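Local coordinates for protein aspartate-semialdehyde dehydrogenase (Thermus thermophilus, PDB 2YV3) that probably catalyses the NADPH-dependent reductive dephosphorylation of L-aspartyl-4-phosphate to L-aspartate-semialdehyde, a shared step toward lysine, methionine and threonine, at residues 130-135 against 286-291; 208-213 against 225-230. All coordinates share one frame; numbering follows the deposited sequence.

Contact 1: residues 130-135 against 286-291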
loop_
_atom_site.group_PDB
_atom_site.type_symbol
_atom_site.label_atom_id
_atom_site.label_comp_id
_atom_site.label_asym_id
_atom_site.label_seq_id
_atom_site.Cartn_x
_atom_site.Cartn_y
_atom_site.Cartn_z
ATOM N N LEU A 130 7.149 7.259 10.961
ATOM C CA LEU A 130 8.064 7.579 9.875
ATOM C C LEU A 130 9.297 8.347 10.365
ATOM O O LEU A 130 10.371 8.229 9.787
ATOM C CB LEU A 130 7.363 8.400 8.790
ATOM C CG LEU A 130 8.208 8.693 7.539
ATOM C CD1 LEU A 130 8.805 7.379 7.021
ATOM C CD2 LEU A 130 7.375 9.383 6.470
ATOM N N ALA A 131 9.143 9.134 11.422
ATOM C CA ALA A 131 10.259 9.901 11.970
ATOM C C ALA A 131 11.127 8.963 12.801
ATOM O O ALA A 131 12.351 8.977 12.740
ATOM C CB ALA A 131 9.727 11.049 12.842
ATOM N N MET A 132 10.464 8.134 13.585
ATOM C CA MET A 132 11.161 7.185 14.417
ATOM C C MET A 132 12.238 6.468 13.612
ATOM O O MET A 132 13.244 6.009 14.149
ATOM C CB MET A 132 10.166 6.174 14.975
ATOM C CG MET A 132 10.682 5.450 16.188
ATOM S SD MET A 132 10.567 6.435 17.684
ATOM C CE MET A 132 10.437 8.179 17.064
ATOM N N ALA A 133 12.018 6.366 12.313
ATOM C CA ALA A 133 12.984 5.714 11.470
ATOM C C ALA A 133 13.736 6.768 10.671
ATOM O O ALA A 133 14.961 6.690 10.525
ATOM C CB ALA A 133 12.286 4.729 10.536
ATOM N N LEU A 134 13.014 7.769 10.178
ATOM C CA LEU A 134 13.645 8.805 9.362
ATOM C C LEU A 134 14.453 9.820 10.151
ATOM O O LEU A 134 15.169 10.633 9.576
ATOM C CB LEU A 134 12.608 9.544 8.505
ATOM C CG LEU A 134 13.234 10.232 7.285
ATOM C CD1 LEU A 134 13.577 9.153 6.244
ATOM C CD2 LEU A 134 12.288 11.274 6.706
ATOM N N TRP A 135 14.345 9.787 11.468
ATOM C CA TRP A 135 15.119 10.722 12.257
ATOM C C TRP A 135 16.620 10.449 12.114
ATOM O O TRP A 135 17.389 11.321 11.701
ATOM C CB TRP A 135 14.749 10.652 13.740
ATOM C CG TRP A 135 15.641 11.562 14.464
ATOM C CD1 TRP A 135 16.401 11.281 15.556
ATOM C CD2 TRP A 135 16.001 12.878 14.049
ATOM N NE1 TRP A 135 17.226 12.341 15.840
ATOM C CE2 TRP A 135 16.997 13.336 14.927
ATOM C CE3 TRP A 135 15.575 13.715 13.013
ATOM C CZ2 TRP A 135 17.579 14.589 14.806
ATOM C CZ3 TRP A 135 16.144 14.954 12.893
ATOM C CH2 TRP A 135 17.141 15.385 13.785
ATOM N N TRP A 286 5.956 -1.305 21.386
ATOM C CA TRP A 286 6.121 0.152 21.484
ATOM C C TRP A 286 7.071 0.573 20.380
ATOM O O TRP A 286 7.120 1.737 19.995
ATOM C CB TRP A 286 6.697 0.598 22.837
ATOM C CG TRP A 286 5.968 0.070 24.032
ATOM C CD1 TRP A 286 4.687 -0.404 24.070
ATOM C CD2 TRP A 286 6.481 -0.061 25.364
ATOM N NE1 TRP A 286 4.373 -0.835 25.338
ATOM C CE2 TRP A 286 5.460 -0.645 26.153
ATOM C CE3 TRP A 286 7.712 0.239 25.971
ATOM C CZ2 TRP A 286 5.625 -0.919 27.517
ATOM C CZ3 TRP A 286 7.876 -0.031 27.327
ATOM C CH2 TRP A 286 6.837 -0.613 28.082
ATOM N N ASP A 287 7.825 -0.378 19.857
ATOM C CA ASP A 287 8.742 -0.050 18.785
ATOM C C ASP A 287 8.095 0.018 17.421
ATOM O O ASP A 287 6.909 -0.281 17.224
ATOM C CB ASP A 287 9.888 -1.052 18.705
ATOM C CG ASP A 287 10.964 -0.766 19.698
ATOM O OD1 ASP A 287 10.832 0.242 20.416
ATOM O OD2 ASP A 287 11.939 -1.547 19.752
ATOM N N VAL A 288 8.920 0.415 16.473
ATOM C CA VAL A 288 8.523 0.520 15.100
ATOM C C VAL A 288 9.508 -0.413 14.455
ATOM O O VAL A 288 10.687 -0.411 14.809
ATOM C CB VAL A 288 8.743 1.963 14.571
ATOM C CG1 VAL A 288 10.113 2.482 15.011
ATOM C CG2 VAL A 288 8.658 1.992 13.062
ATOM N N GLU A 289 9.047 -1.235 13.534
ATOM C CA GLU A 289 9.974 -2.115 12.857
ATOM C C GLU A 289 10.352 -1.433 11.566
ATOM O O GLU A 289 9.570 -0.654 11.037
ATOM C CB GLU A 289 9.329 -3.474 12.601
ATOM C CG GLU A 289 9.318 -4.366 13.850
ATOM C CD GLU A 289 8.310 -5.501 13.758
ATOM O OE1 GLU A 289 8.228 -6.316 14.696
ATOM O OE2 GLU A 289 7.589 -5.570 12.743
ATOM N N VAL A 290 11.564 -1.687 11.087
ATOM C CA VAL A 290 12.041 -1.105 9.827
ATOM C C VAL A 290 12.842 -2.140 9.017
ATOM O O VAL A 290 13.804 -2.733 9.499
ATOM C CB VAL A 290 12.913 0.147 10.086
ATOM C CG1 VAL A 290 13.383 0.741 8.753
ATOM C CG2 VAL A 290 12.114 1.180 10.876
ATOM N N GLY A 291 12.434 -2.351 7.777
ATOM C CA GLY A 291 13.104 -3.325 6.949
ATOM C C GLY A 291 13.160 -2.949 5.492
ATOM O O GLY A 291 12.881 -1.809 5.100
#

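Contact 2: residues 208-213 against 225-230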
loop_
_atom_site.group_PDB
_atom_site.type_symbol
_atom_site.label_atom_id
_atom_site.label_comp_id
_atom_site.label_asym_id
_atom_site.label_seq_id
_atom_site.Cartn_x
_atom_site.Cartn_y
_atom_site.Cartn_z
ATOM N N MET A 208 -0.604 15.844 3.365
ATOM C CA MET A 208 0.034 17.128 3.650
ATOM C C MET A 208 0.732 17.265 4.995
ATOM O O MET A 208 1.647 18.083 5.155
ATOM C CB MET A 208 -0.978 18.255 3.472
ATOM C CG MET A 208 -1.133 18.644 2.017
ATOM S SD MET A 208 0.496 18.546 1.228
ATOM C CE MET A 208 1.325 19.965 1.910
ATOM N N LYS A 209 0.310 16.443 5.947
ATOM C CA LYS A 209 0.876 16.435 7.281
ATOM C C LYS A 209 2.259 15.802 7.254
ATOM O O LYS A 209 3.175 16.295 7.916
ATOM C CB LYS A 209 -0.068 15.678 8.213
ATOM C CG LYS A 209 -1.382 16.420 8.380
ATOM C CD LYS A 209 -2.549 15.522 8.778
ATOM C CE LYS A 209 -2.456 15.027 10.217
ATOM N NZ LYS A 209 -3.684 14.278 10.618
ATOM N N VAL A 210 2.423 14.729 6.473
ATOM C CA VAL A 210 3.716 14.057 6.375
ATOM C C VAL A 210 4.782 15.097 6.091
ATOM O O VAL A 210 5.947 14.888 6.396
ATOM C CB VAL A 210 3.743 12.986 5.236
ATOM C CG1 VAL A 210 5.136 12.355 5.122
ATOM C CG2 VAL A 210 2.687 11.909 5.499
ATOM N N VAL A 211 4.369 16.226 5.518
ATOM C CA VAL A 211 5.278 17.324 5.181
ATOM C C VAL A 211 5.362 18.435 6.239
ATOM O O VAL A 211 6.416 18.638 6.839
ATOM C CB VAL A 211 4.876 17.983 3.854
ATOM C CG1 VAL A 211 6.039 18.810 3.320
ATOM C CG2 VAL A 211 4.440 16.925 2.857
ATOM N N TRP A 212 4.267 19.162 6.461
ATOM C CA TRP A 212 4.262 20.253 7.445
ATOM C C TRP A 212 4.766 19.817 8.830
ATOM O O TRP A 212 5.412 20.587 9.546
ATOM C CB TRP A 212 2.856 20.837 7.607
ATOM C CG TRP A 212 2.203 21.257 6.325
ATOM C CD1 TRP A 212 2.822 21.685 5.184
ATOM C CD2 TRP A 212 0.795 21.329 6.068
ATOM N NE1 TRP A 212 1.883 22.014 4.233
ATOM C CE2 TRP A 212 0.631 21.804 4.752
ATOM C CE3 TRP A 212 -0.348 21.036 6.828
ATOM C CZ2 TRP A 212 -0.621 21.997 4.178
ATOM C CZ3 TRP A 212 -1.591 21.230 6.261
ATOM C CH2 TRP A 212 -1.721 21.705 4.949
ATOM N N GLU A 213 4.458 18.587 9.217
ATOM C CA GLU A 213 4.909 18.111 10.508
ATOM C C GLU A 213 6.400 17.819 10.479
ATOM O O GLU A 213 7.105 18.126 11.443
ATOM C CB GLU A 213 4.126 16.868 10.925
ATOM C CG GLU A 213 2.727 17.185 11.418
ATOM C CD GLU A 213 1.946 15.938 11.728
ATOM O OE1 GLU A 213 0.930 16.043 12.448
ATOM O OE2 GLU A 213 2.346 14.853 11.239
ATOM N N ILE A 225 9.018 16.568 0.236
ATOM C CA ILE A 225 8.297 15.373 0.619
ATOM C C ILE A 225 6.984 15.204 -0.139
ATOM O O ILE A 225 6.175 16.132 -0.211
ATOM C CB ILE A 225 7.979 15.373 2.127
ATOM C CG1 ILE A 225 9.176 15.853 2.926
ATOM C CG2 ILE A 225 7.634 13.970 2.584
ATOM C CD1 ILE A 225 8.863 16.015 4.414
ATOM N N SER A 226 6.795 14.011 -0.701
ATOM C CA SER A 226 5.580 13.638 -1.433
ATOM C C SER A 226 5.059 12.420 -0.690
ATOM O O SER A 226 5.850 11.646 -0.158
ATOM C CB SER A 226 5.917 13.254 -2.877
ATOM O OG SER A 226 4.806 12.714 -3.577
ATOM N N ALA A 227 3.743 12.248 -0.636
ATOM C CA ALA A 227 3.162 11.095 0.062
ATOM C C ALA A 227 1.738 10.797 -0.389
ATOM O O ALA A 227 0.961 11.718 -0.645
ATOM C CB ALA A 227 3.180 11.337 1.568
ATOM N N THR A 228 1.408 9.511 -0.489
ATOM C CA THR A 228 0.067 9.080 -0.882
ATOM C C THR A 228 -0.506 8.287 0.273
ATOM O O THR A 228 -0.086 7.160 0.503
ATOM C CB THR A 228 0.060 8.125 -2.107
ATOM O OG1 THR A 228 0.694 8.749 -3.223
ATOM C CG2 THR A 228 -1.404 7.756 -2.488
ATOM N N ALA A 229 -1.467 8.858 0.988
ATOM C CA ALA A 229 -2.071 8.167 2.110
ATOM C C ALA A 229 -3.125 7.186 1.621
ATOM O O ALA A 229 -4.094 7.582 0.973
ATOM C CB ALA A 229 -2.704 9.181 3.084
ATOM N N VAL A 230 -2.942 5.903 1.908
ATOM C CA VAL A 230 -3.942 4.935 1.484
ATOM C C VAL A 230 -4.425 4.109 2.658
ATOM O O VAL A 230 -3.631 3.666 3.483
ATOM C CB VAL A 230 -3.426 4.030 0.374
ATOM C CG1 VAL A 230 -4.576 3.138 -0.138
ATOM C CG2 VAL A 230 -2.853 4.886 -0.753
#

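Contact 1: residues 130-135 against 286-291
Met132 and Ala133, neighbours on one turn of helix 125-141, face Val288 and Val290 of strand 288-295, with the CA atoms of Met132 and Val288 7.2 Å apart and those of Ala133 and Val290 7.1 Å apart. The two closest backbone approaches are thus of similar length. Two side-chain pairs, all four residues buried, bury 143 Å² between the segments, and the meeting is wholly apolar.

In the first pair the methylene part of Met132 lies across one methyl of Val288: CG comes to 3.2 Å from Val288 CG1, and Met132 CB lies 3.7 Å from that same CG1. At 2.7 Å resolution nothing should be read into how short the first value is. With CG anti to the backbone N (chi1 -161°) the chain starts out toward the strand, but bends at chi2 and chi3 carry the thioether and CE away from it; the side chain also packs on Val105 and Glu107. Val288 offers CG1 because this methyl stands between its own backbone N and carbonyl carbon (chi1 45°).

The second pair is smaller: Ala133 CB meets Val290 CG2 at 3.6 Å. Glu289, between the two valines, turns from the helix, and its OE1 takes a salt bridge from Lys285.

Val288 and Val290 both also pack on Val307 of strand 302-310, while Leu130 and Leu134 reach the middle strands of the sheet. The arrangement is that of a helix laid over one face of a mixed sheet, as in the dimerisation domain of this dehydrogenase family, whose predicted nucleophile Cys125 begins the same helix.

Contact 2: residues 208-213 against 225-230
Val210 and Val211 of helix 205-219 receive Ile225 and Ala227 of strand 224-228, the two segments running nearly antiparallel at 152° with their axes 7.6 Å apart at the closest point.

The apolar contacts come first. Val210 straddles the strand positions: its CG1 lies 3.9 Å from Ile225 CG2, and its CG2 rests 4.0 Å from Ala227 CB. With CG1 anti to the backbone N (chi1 177°), both methyls are turned to the strand, CG1 chiefly to Ile225 and CG2 to Ala227. Val211 and Ile225 lie alongside each other, their side chains pointing opposite ways, with Val211 CG2 reaching Ile225 CB at 3.9 Å while Val211 CG1 lies near both CB and CD1. An alanine at Val211 removes both methyls and would probably leave a gap beside Ile225, whose ethyl arm might then be freer to turn.

Contacts of carbon with backbone oxygen form the second kind. Val211 CG2 is 3.6 Å from Ile225 O, and the extended arm of Ile225 (chi2 174°) brings CD1 to 3.7 Å from Val210 O. These are van der Waals contacts; Val210 O is itself hydrogen-bonded by Thr214 OG1.

The polar side chains find their partners outside the two segments. Glu213 forms a salt bridge with Arg96, predicted to bind phosphate, and a hydrogen bond with Thr127. On the strand's other face, Thr228 OG1 is hydrogen-bonded to Arg294 of the second subunit, and Ser226 packs on Ala298 of that subunit.

Strand 224-228, outermost of its sheet within the chain, thus lies between helix 205-219 and the dimer partner and is hydrogen-bonded along its side to strand 143-151, while Val210 reaches on to Val148 of that strand and to Thr126 of helix 125-141.

Overall arrangement
After the strands of the seven-stranded sheet, ending with 119-121, the chain enters helix 125-141, where residues 130-135 open contact 1. It then lays down strand 143-151 and, farther on, helix 205-219; only 11 residues separate the segments of contact 2, which closes a short helix-to-strand connection. Contact 1 is closed much later, after 150 intervening residues, so contact 2 is nested inside its loop. The strands of the two contacts, 224-228 and 288-295, are the outermost of the five-stranded sheet within the chain. Although their centres lie 16 Å apart, the contacts touch: Leu130 CD2 packs 4.0 Å from Val210 CG1, joining the two helices over that sheet.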